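Local coordinates for endo-1,4-beta-xylanase (Bacteroides thetaiotaomicron VPI-5482, PDB 3KST), which probably hydrolyses O-glycosidic bonds in plant polysaccharides such as xylan, as a calcium-binding glycoside hydrolase of family 43, at residues Y94-A99 with T131-D136; Q121-E126 with P141-V146; A268-A273 with P277-I282. All coordinates share one frame; numbering follows the deposited sequence.

In the fold
All three contacts belong to the five-bladed beta-propeller expected of a family 43 glycoside hydrolase. Contact 1 packs strand 92-99 against strand 129-135; contact 2, centred about 8 Å away, sets the loop 121-126, after strand 102-108, against strand 141-148. Strands 129-135 and 141-148 are paired in one sheet, with probable hydrogen bonds from Tyr-142 N to Phe-134 O and from Tyr-144 N to Ser-132 O. Contact 3 lies on the opposite side of the chain's centre from both, about 24 Å from contact 1 between centres. The calcium ion, held by Glu-83 and His-251, lies about 7 Å from the Thr-131 side chain and about 11 Å from that of Arg-278, which approaches Asp-26, the predicted proton acceptor.

Contact 1. Residues Y94-A99 with T131-D136; sequences YLFYSA and TSLFID
Two adjacent blades of the beta-propeller meet where Phe-96 and the backbone of Tyr-97, on strand 92-99, touch Thr-131 of strand 129-135, and Phe-96 also Leu-133. The hydroxyl of Thr-131 sits between its own backbone N and carbonyl carbon (chi1 52°), a turn that directs OG1 at the facing backbone. There Thr-131 OG1 comes to 3.4 Å from Phe-96 CB and 3.2 Å from Tyr-97 N, the latter at an angle too poor for a hydrogen bond. Thr-131 CG2, the methyl branch, lies 4.0 Å from Tyr-97 O. Farther along, the phenyl ring of Phe-96 and the side chain of Leu-133 approach each other obliquely, the contact being made by CE1 and the methyl CD2 at 4.0 Å. The strands run roughly antiparallel, 152° between their directions, but belong to separate sheets, the neighbouring blades of the propeller, and the polar link between them goes through a water. This molecule is hydrogen-bonded to Ser-98 OG and Thr-131 OG1, each at 2.9 Å; Ser-98 OG also accepts a hydrogen bond from the backbone N of Asp-130, the residue predicted to tune the catalytic acid. Next to Thr-131 on the same strand, Ser-132 OG is hydrogen-bonded to Glu-83 OE1, which makes it a second-shell partner of a calcium ligand, while Leu-133 N bonds to Tyr-85 OH of strand 80-87.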
loop_
_atom_site.group_PDB
_atom_site.type_symbol
_atom_site.label_atom_id
_atom_site.label_comp_id
_atom_site.label_asym_id
_atom_site.label_seq_id
_atom_site.Cartn_x
_atom_site.Cartn_y
_atom_site.Cartn_z
ATOM N N TYR A 94 -9.749 -5.446 -9.014
ATOM C CA TYR A 94 -9.828 -3.990 -8.911
ATOM C C TYR A 94 -8.461 -3.430 -8.522
ATOM O O TYR A 94 -7.849 -3.921 -7.569
ATOM C CB TYR A 94 -10.897 -3.579 -7.883
ATOM C CG TYR A 94 -12.328 -3.729 -8.413
ATOM C CD1 TYR A 94 -12.844 -4.986 -8.766
ATOM C CD2 TYR A 94 -13.163 -2.613 -8.595
ATOM C CE1 TYR A 94 -14.143 -5.120 -9.279
ATOM C CE2 TYR A 94 -14.484 -2.755 -9.085
ATOM C CZ TYR A 94 -14.959 -4.024 -9.410
ATOM O OH TYR A 94 -16.216 -4.226 -9.914
ATOM N N LEU A 95 -7.972 -2.462 -9.309
ATOM C CA LEU A 95 -6.745 -1.731 -9.045
ATOM C C LEU A 95 -7.121 -0.318 -8.566
ATOM O O LEU A 95 -7.713 0.450 -9.320
ATOM C CB LEU A 95 -5.884 -1.629 -10.317
ATOM C CG LEU A 95 -4.728 -0.628 -10.380
ATOM C CD1 LEU A 95 -3.769 -0.952 -9.274
ATOM C CD2 LEU A 95 -4.096 -0.592 -11.791
ATOM N N PHE A 96 -6.751 0.007 -7.329
ATOM C CA PHE A 96 -6.973 1.321 -6.736
ATOM C C PHE A 96 -5.614 2.025 -6.731
ATOM O O PHE A 96 -4.615 1.442 -6.344
ATOM C CB PHE A 96 -7.548 1.196 -5.335
ATOM C CG PHE A 96 -9.012 0.925 -5.334
ATOM C CD1 PHE A 96 -9.510 -0.358 -5.578
ATOM C CD2 PHE A 96 -9.912 1.972 -5.181
ATOM C CE1 PHE A 96 -10.913 -0.569 -5.609
ATOM C CE2 PHE A 96 -11.276 1.751 -5.208
ATOM C CZ PHE A 96 -11.773 0.493 -5.419
ATOM N N TYR A 97 -5.583 3.284 -7.137
ATOM C CA TYR A 97 -4.297 3.973 -7.323
ATOM C C TYR A 97 -4.433 5.483 -7.331
ATOM O O TYR A 97 -5.543 5.997 -7.281
ATOM C CB TYR A 97 -3.689 3.505 -8.642
ATOM C CG TYR A 97 -4.510 3.811 -9.881
ATOM C CD1 TYR A 97 -5.618 3.015 -10.245
ATOM C CD2 TYR A 97 -4.184 4.886 -10.704
ATOM C CE1 TYR A 97 -6.393 3.292 -11.413
ATOM C CE2 TYR A 97 -4.941 5.174 -11.903
ATOM C CZ TYR A 97 -6.043 4.362 -12.239
ATOM O OH TYR A 97 -6.778 4.633 -13.380
ATOM N N SER A 98 -3.288 6.169 -7.375
ATOM C CA SER A 98 -3.220 7.599 -7.492
ATOM C C SER A 98 -2.678 7.941 -8.858
ATOM O O SER A 98 -1.882 7.220 -9.402
ATOM C CB SER A 98 -2.318 8.171 -6.417
ATOM O OG SER A 98 -2.772 7.775 -5.138
ATOM N N ALA A 99 -3.151 9.034 -9.428
ATOM C CA ALA A 99 -2.675 9.540 -10.714
ATOM C C ALA A 99 -2.905 11.049 -10.692
ATOM O O ALA A 99 -4.004 11.481 -10.382
ATOM C CB ALA A 99 -3.407 8.846 -11.907
ATOM N N THR A 131 -4.737 5.278 -1.847
ATOM C CA THR A 131 -5.920 4.445 -1.691
ATOM C C THR A 131 -5.607 3.064 -1.076
ATOM O O THR A 131 -4.623 2.415 -1.447
ATOM C CB THR A 131 -6.564 4.118 -3.041
ATOM O OG1 THR A 131 -5.571 3.578 -3.927
ATOM C CG2 THR A 131 -7.213 5.320 -3.658
ATOM N N SER A 132 -6.446 2.635 -0.147
ATOM C CA SER A 132 -6.400 1.268 0.367
ATOM C C SER A 132 -7.837 0.899 0.711
ATOM O O SER A 132 -8.472 1.632 1.474
ATOM C CB SER A 132 -5.514 1.112 1.593
ATOM O OG SER A 132 -5.365 -0.271 1.875
ATOM N N LEU A 133 -8.324 -0.189 0.096
ATOM C CA LEU A 133 -9.685 -0.698 0.289
ATOM C C LEU A 133 -9.757 -1.745 1.403
ATOM O O LEU A 133 -8.877 -2.599 1.567
ATOM C CB LEU A 133 -10.216 -1.341 -1.006
ATOM C CG LEU A 133 -11.643 -1.922 -1.051
ATOM C CD1 LEU A 133 -12.731 -0.821 -0.947
ATOM C CD2 LEU A 133 -11.793 -2.701 -2.329
ATOM N N PHE A 134 -10.871 -1.696 2.126
ATOM C CA PHE A 134 -11.216 -2.678 3.143
ATOM C C PHE A 134 -12.710 -3.000 3.055
ATOM O O PHE A 134 -13.534 -2.098 3.113
ATOM C CB PHE A 134 -10.925 -2.148 4.520
ATOM C CG PHE A 134 -11.411 -3.065 5.619
ATOM C CD1 PHE A 134 -10.844 -4.321 5.779
ATOM C CD2 PHE A 134 -12.469 -2.674 6.455
ATOM C CE1 PHE A 134 -11.305 -5.196 6.787
ATOM C CE2 PHE A 134 -12.941 -3.521 7.460
ATOM C CZ PHE A 134 -12.360 -4.783 7.629
ATOM N N ILE A 135 -13.050 -4.282 2.929
ATOM C CA ILE A 135 -14.453 -4.729 2.867
ATOM C C ILE A 135 -14.695 -5.502 4.159
ATOM O O ILE A 135 -14.106 -6.552 4.367
ATOM C CB ILE A 135 -14.765 -5.595 1.618
ATOM C CG1 ILE A 135 -14.539 -4.770 0.347
ATOM C CG2 ILE A 135 -16.251 -6.053 1.625
ATOM C CD1 ILE A 135 -14.628 -5.590 -0.973
ATOM N N ASP A 136 -15.599 -5.001 4.991
ATOM C CA ASP A 136 -15.812 -5.559 6.328
ATOM C C ASP A 136 -16.645 -6.852 6.257
ATOM O O ASP A 136 -17.191 -7.195 5.217
ATOM C CB ASP A 136 -16.497 -4.494 7.224
ATOM C CG ASP A 136 -16.207 -4.664 8.701
ATOM O OD1 ASP A 136 -15.548 -5.654 9.100
ATOM O OD2 ASP A 136 -16.679 -3.820 9.483
HETATM O O HOH W 1 -3.130 4.956 -4.471
#

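Contact 2. Residues Q121-E126 with P141-V146; sequences QPIWSE and PYLYFV
Trp-124 and Phe-145 meet with their side chains nearly perpendicular, CZ2 of the indole lying 3.7 Å from CE2 of the phenyl ring. The five-membered ring of Trp-124 and the ring of Phe-145 have planes inclined at 69° and centroids 5.7 Å apart, an oblique pairing. Beside them the methyl ends of Ile-123 and Leu-143 meet end-on, CD1 of the isoleucine to CD2 of the leucine at 3.9 Å. Both links are apolar, and they fasten the loop after strand 102-108 to strand 141-148, so that the connection between two propeller blades packs against the second strand of the blade it leads into. Ile-103 of strand 102-108 touches both Trp-124 and Leu-143, and a backbone hydrogen bond between Ile-103 and Ile-123 ties the loop to the edge of the earlier blade. The indole is fixed from its own loop as well: Glu-126 CB rests 3.7 Å over one face, near the ring's margin, and NE1 is hydrogen-bonded to Ser-128 OG. The carboxylate of Glu-126 in turn forms a salt bridge through OE2 with Arg-147 NE, a further tie to strand 141-148.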
loop_
_atom_site.group_PDB
_atom_site.type_symbol
_atom_site.label_atom_id
_atom_site.label_comp_id
_atom_site.label_asym_id
_atom_site.label_seq_id
_atom_site.Cartn_x
_atom_site.Cartn_y
_atom_site.Cartn_z
ATOM N N GLN A 121 -11.677 9.028 -15.369
ATOM C CA GLN A 121 -11.880 10.008 -14.315
ATOM C C GLN A 121 -11.578 9.416 -12.962
ATOM O O GLN A 121 -11.658 8.205 -12.780
ATOM C CB GLN A 121 -13.330 10.498 -14.342
ATOM C CG GLN A 121 -13.644 11.387 -15.539
ATOM C CD GLN A 121 -12.813 12.663 -15.580
ATOM O OE1 GLN A 121 -12.590 13.304 -14.554
ATOM N NE2 GLN A 121 -12.340 13.029 -16.759
ATOM N N PRO A 122 -11.239 10.273 -12.000
ATOM C CA PRO A 122 -10.986 9.781 -10.653
ATOM C C PRO A 122 -12.310 9.499 -9.911
ATOM O O PRO A 122 -13.405 9.780 -10.427
ATOM C CB PRO A 122 -10.223 10.937 -10.020
ATOM C CG PRO A 122 -10.749 12.100 -10.661
ATOM C CD PRO A 122 -11.100 11.735 -12.063
ATOM N N ILE A 123 -12.185 8.941 -8.712
ATOM C CA ILE A 123 -13.319 8.567 -7.828
ATOM C C ILE A 123 -14.076 9.835 -7.390
ATOM O O ILE A 123 -15.308 9.853 -7.408
ATOM C CB ILE A 123 -12.763 7.737 -6.608
ATOM C CG1 ILE A 123 -12.232 6.376 -7.072
ATOM C CG2 ILE A 123 -13.764 7.536 -5.487
ATOM C CD1 ILE A 123 -11.166 5.813 -6.112
ATOM N N TRP A 124 -13.327 10.873 -7.014
ATOM C CA TRP A 124 -13.871 12.191 -6.648
ATOM C C TRP A 124 -12.878 13.293 -7.066
ATOM O O TRP A 124 -11.723 13.000 -7.413
ATOM C CB TRP A 124 -14.255 12.222 -5.157
ATOM C CG TRP A 124 -13.122 12.382 -4.176
ATOM C CD1 TRP A 124 -11.853 11.826 -4.247
ATOM C CD2 TRP A 124 -13.189 13.042 -2.918
ATOM N NE1 TRP A 124 -11.128 12.178 -3.152
ATOM C CE2 TRP A 124 -11.923 12.913 -2.305
ATOM C CE3 TRP A 124 -14.186 13.783 -2.264
ATOM C CZ2 TRP A 124 -11.635 13.484 -1.047
ATOM C CZ3 TRP A 124 -13.901 14.345 -1.018
ATOM C CH2 TRP A 124 -12.629 14.197 -0.429
ATOM N N SER A 125 -13.303 14.550 -6.978
ATOM C CA SER A 125 -12.508 15.684 -7.487
ATOM C C SER A 125 -11.381 16.239 -6.634
ATOM O O SER A 125 -10.462 16.855 -7.187
ATOM C CB SER A 125 -13.449 16.836 -7.868
ATOM O OG SER A 125 -14.137 17.339 -6.738
ATOM N N GLU A 126 -11.454 16.069 -5.309
ATOM C CA GLU A 126 -10.403 16.600 -4.419
ATOM C C GLU A 126 -9.129 15.791 -4.528
ATOM O O GLU A 126 -9.208 14.561 -4.522
ATOM C CB GLU A 126 -10.813 16.569 -2.943
ATOM C CG GLU A 126 -9.825 17.312 -2.011
ATOM C CD GLU A 126 -10.301 17.403 -0.570
ATOM O OE1 GLU A 126 -11.477 17.782 -0.337
ATOM O OE2 GLU A 126 -9.515 17.088 0.362
ATOM N N PRO A 141 -18.009 -1.714 1.974
ATOM C CA PRO A 141 -16.665 -1.314 1.502
ATOM C C PRO A 141 -16.223 0.020 2.108
ATOM O O PRO A 141 -17.032 0.946 2.175
ATOM C CB PRO A 141 -16.874 -1.170 -0.012
ATOM C CG PRO A 141 -18.281 -0.748 -0.149
ATOM C CD PRO A 141 -19.030 -1.448 0.939
ATOM N N TYR A 142 -14.959 0.102 2.545
ATOM C CA TYR A 142 -14.350 1.344 3.058
ATOM C C TYR A 142 -13.079 1.631 2.279
ATOM O O TYR A 142 -12.316 0.696 2.006
ATOM C CB TYR A 142 -14.012 1.238 4.548
ATOM C CG TYR A 142 -15.215 1.004 5.399
ATOM C CD1 TYR A 142 -16.013 2.064 5.823
ATOM C CD2 TYR A 142 -15.570 -0.301 5.788
ATOM C CE1 TYR A 142 -17.147 1.836 6.630
ATOM C CE2 TYR A 142 -16.680 -0.533 6.583
ATOM C CZ TYR A 142 -17.476 0.535 6.984
ATOM O OH TYR A 142 -18.559 0.269 7.776
ATOM N N LEU A 143 -12.859 2.898 1.920
ATOM C CA LEU A 143 -11.626 3.346 1.257
ATOM C C LEU A 143 -10.902 4.321 2.170
ATOM O O LEU A 143 -11.489 5.341 2.618
ATOM C CB LEU A 143 -11.892 4.010 -0.109
ATOM C CG LEU A 143 -10.642 4.239 -0.985
ATOM C CD1 LEU A 143 -10.104 2.895 -1.423
ATOM C CD2 LEU A 143 -10.947 5.072 -2.259
ATOM N N TYR A 144 -9.641 3.989 2.454
ATOM C CA TYR A 144 -8.706 4.799 3.219
ATOM C C TYR A 144 -7.845 5.502 2.176
ATOM O O TYR A 144 -7.497 4.906 1.165
ATOM C CB TYR A 144 -7.871 3.939 4.176
ATOM C CG TYR A 144 -8.779 3.217 5.129
ATOM C CD1 TYR A 144 -9.410 2.033 4.747
ATOM C CD2 TYR A 144 -9.087 3.756 6.385
ATOM C CE1 TYR A 144 -10.331 1.395 5.587
ATOM C CE2 TYR A 144 -9.998 3.105 7.248
ATOM C CZ TYR A 144 -10.606 1.924 6.836
ATOM O OH TYR A 144 -11.502 1.267 7.640
ATOM N N PHE A 145 -7.563 6.781 2.410
ATOM C CA PHE A 145 -6.814 7.613 1.476
ATOM C C PHE A 145 -6.372 8.861 2.210
ATOM O O PHE A 145 -6.890 9.141 3.297
ATOM C CB PHE A 145 -7.676 7.962 0.243
ATOM C CG PHE A 145 -8.990 8.599 0.577
ATOM C CD1 PHE A 145 -10.117 7.794 0.837
ATOM C CD2 PHE A 145 -9.141 9.986 0.598
ATOM C CE1 PHE A 145 -11.337 8.357 1.146
ATOM C CE2 PHE A 145 -10.385 10.551 0.902
ATOM C CZ PHE A 145 -11.480 9.721 1.168
ATOM N N VAL A 146 -5.425 9.576 1.618
ATOM C CA VAL A 146 -4.845 10.800 2.180
ATOM C C VAL A 146 -5.483 12.022 1.586
ATOM O O VAL A 146 -5.601 12.101 0.356
ATOM C CB VAL A 146 -3.328 10.908 1.835
ATOM C CG1 VAL A 146 -2.756 12.341 2.112
ATOM C CG2 VAL A 146 -2.526 9.819 2.589
#

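Contact 3. Residues A268-A273 with P277-I282; sequences AHWSAA and PRTSYI
The side chains of Trp-270 and Pro-277 run alongside each other in one direction, within the long loop that closes a beta hairpin. Pro-277 CD sits over one face of the indole, toward its rim, with Trp-270 CE3 as its closest atom at 3.8 Å; a cis peptide bond precedes this proline. At the ring's edge, and in its plane, Thr-279 CG2 approaches the same CE3 to 3.9 Å. With chi1 at 173°, CG of Trp-270 turns opposite its own N, bringing one face of the indole against Pro-277 and its edge to Thr-279. On the strand side of this pair, the methyl of Ala-268 meets the Tyr-281 ring obliquely, CB to CE2 at 3.9 Å. A water in the plane of that tyrosine ring gathers three oxygens: it donates to His-269 O at 2.8 Å and is also hydrogen-bonded to Thr-279 OG1 and Tyr-281 OH. The backbones are joined by the antiparallel hydrogen-bonded pair Ala-268 and Thr-279, in which Ala-268 N to Thr-279 O measures 3.0 Å and the return bond, Thr-279 N to Ala-268 O, is weak at 3.3 Å. Arg-278 lays CB and CG against Ala-268 O, then leads away to a cation-pi contact with Tyr-210 and a long, weak ion pair with Asp-26, the predicted proton acceptor. The hairpin joins strands 262-268 and 279-287, with 250-256 flanking the first and 293-305 the second.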
loop_
_atom_site.group_PDB
_atom_site.type_symbol
_atom_site.label_atom_id
_atom_site.label_comp_id
_atom_site.label_asym_id
_atom_site.label_seq_id
_atom_site.Cartn_x
_atom_site.Cartn_y
_atom_site.Cartn_z
ATOM N N ALA A 268 12.457 0.919 0.712
ATOM C CA ALA A 268 13.522 1.610 1.419
ATOM C C ALA A 268 14.297 2.424 0.385
ATOM O O ALA A 268 14.164 2.183 -0.818
ATOM C CB ALA A 268 14.415 0.609 2.092
ATOM N N HIS A 269 15.075 3.400 0.839
ATOM C CA HIS A 269 15.956 4.139 -0.064
ATOM C C HIS A 269 16.931 3.189 -0.772
ATOM O O HIS A 269 17.166 2.049 -0.296
ATOM C CB HIS A 269 16.764 5.218 0.667
ATOM C CG HIS A 269 15.938 6.329 1.225
ATOM N ND1 HIS A 269 16.383 7.155 2.235
ATOM C CD2 HIS A 269 14.674 6.728 0.941
ATOM C CE1 HIS A 269 15.442 8.039 2.524
ATOM N NE2 HIS A 269 14.390 7.800 1.754
ATOM N N TRP A 270 17.422 3.629 -1.930
ATOM C CA TRP A 270 18.422 2.876 -2.688
ATOM C C TRP A 270 19.614 2.496 -1.800
ATOM O O TRP A 270 20.079 1.364 -1.841
ATOM C CB TRP A 270 18.874 3.656 -3.915
ATOM C CG TRP A 270 19.987 3.028 -4.607
ATOM C CD1 TRP A 270 21.271 3.447 -4.592
ATOM C CD2 TRP A 270 19.970 1.795 -5.349
ATOM N NE1 TRP A 270 22.056 2.592 -5.306
ATOM C CE2 TRP A 270 21.287 1.562 -5.776
ATOM C CE3 TRP A 270 18.967 0.880 -5.710
ATOM C CZ2 TRP A 270 21.646 0.441 -6.540
ATOM C CZ3 TRP A 270 19.318 -0.226 -6.457
ATOM C CH2 TRP A 270 20.663 -0.423 -6.879
ATOM N N SER A 271 20.040 3.422 -0.956
ATOM C CA SER A 271 21.171 3.216 -0.040
ATOM C C SER A 271 21.199 4.398 0.916
ATOM O O SER A 271 20.395 5.315 0.764
ATOM C CB SER A 271 22.471 3.230 -0.853
ATOM O OG SER A 271 22.629 4.504 -1.448
ATOM N N ALA A 272 22.139 4.407 1.870
ATOM C CA ALA A 272 22.316 5.553 2.781
ATOM C C ALA A 272 22.689 6.877 2.068
ATOM O O ALA A 272 22.362 7.957 2.578
ATOM C CB ALA A 272 23.380 5.235 3.863
ATOM N N ALA A 273 23.359 6.793 0.905
ATOM C CA ALA A 273 23.800 7.974 0.121
ATOM C C ALA A 273 22.769 8.560 -0.856
ATOM O O ALA A 273 22.746 9.773 -1.096
ATOM C CB ALA A 273 25.086 7.622 -0.656
ATOM N N PRO A 277 16.856 4.814 -6.963
ATOM C CA PRO A 277 15.449 4.447 -6.983
ATOM C C PRO A 277 15.118 3.657 -5.718
ATOM O O PRO A 277 15.936 2.853 -5.258
ATOM C CB PRO A 277 15.326 3.595 -8.252
ATOM C CG PRO A 277 16.640 2.951 -8.408
ATOM C CD PRO A 277 17.667 3.825 -7.705
ATOM N N ARG A 278 13.972 3.924 -5.104
ATOM C CA ARG A 278 13.526 3.072 -3.998
ATOM C C ARG A 278 13.224 1.651 -4.530
ATOM O O ARG A 278 12.805 1.474 -5.693
ATOM C CB ARG A 278 12.313 3.668 -3.293
ATOM C CG ARG A 278 12.626 4.974 -2.549
ATOM C CD ARG A 278 11.363 5.683 -2.101
ATOM N NE ARG A 278 10.626 6.143 -3.289
ATOM C CZ ARG A 278 9.338 6.516 -3.322
ATOM N NH1 ARG A 278 8.573 6.499 -2.226
ATOM N NH2 ARG A 278 8.816 6.905 -4.487
ATOM N N THR A 279 13.469 0.659 -3.679
ATOM C CA THR A 279 13.238 -0.759 -3.974
ATOM C C THR A 279 12.568 -1.401 -2.776
ATOM O O THR A 279 12.575 -0.831 -1.683
ATOM C CB THR A 279 14.537 -1.490 -4.373
ATOM O OG1 THR A 279 15.299 -1.823 -3.202
ATOM C CG2 THR A 279 15.391 -0.632 -5.347
ATOM N N SER A 280 11.984 -2.586 -2.976
ATOM C CA SER A 280 11.167 -3.223 -1.957
ATOM C C SER A 280 11.755 -4.479 -1.346
ATOM O O SER A 280 12.573 -5.154 -1.964
ATOM C CB SER A 280 9.756 -3.439 -2.491
ATOM O OG SER A 280 9.114 -2.178 -2.601
ATOM N N TYR A 281 11.324 -4.731 -0.115
ATOM C CA TYR A 281 11.836 -5.774 0.797
ATOM C C TYR A 281 10.673 -6.382 1.583
ATOM O O TYR A 281 9.591 -5.802 1.653
ATOM C CB TYR A 281 12.841 -5.156 1.779
ATOM C CG TYR A 281 14.055 -4.549 1.100
ATOM C CD1 TYR A 281 15.145 -5.344 0.772
ATOM C CD2 TYR A 281 14.094 -3.190 0.745
ATOM C CE1 TYR A 281 16.248 -4.813 0.122
ATOM C CE2 TYR A 281 15.181 -2.635 0.091
ATOM C CZ TYR A 281 16.271 -3.475 -0.232
ATOM O OH TYR A 281 17.361 -2.947 -0.867
ATOM N N ILE A 282 10.904 -7.545 2.185
ATOM C CA ILE A 282 9.870 -8.265 2.953
ATOM C C ILE A 282 10.360 -8.719 4.347
ATOM O O ILE A 282 11.441 -9.281 4.472
ATOM C CB ILE A 282 9.358 -9.465 2.177
ATOM C CG1 ILE A 282 8.656 -9.042 0.868
ATOM C CG2 ILE A 282 8.374 -10.312 3.035
ATOM C CD1 ILE A 282 8.334 -10.237 -0.040
HETATM O O HOH W 2 17.078 -0.376 -1.705
#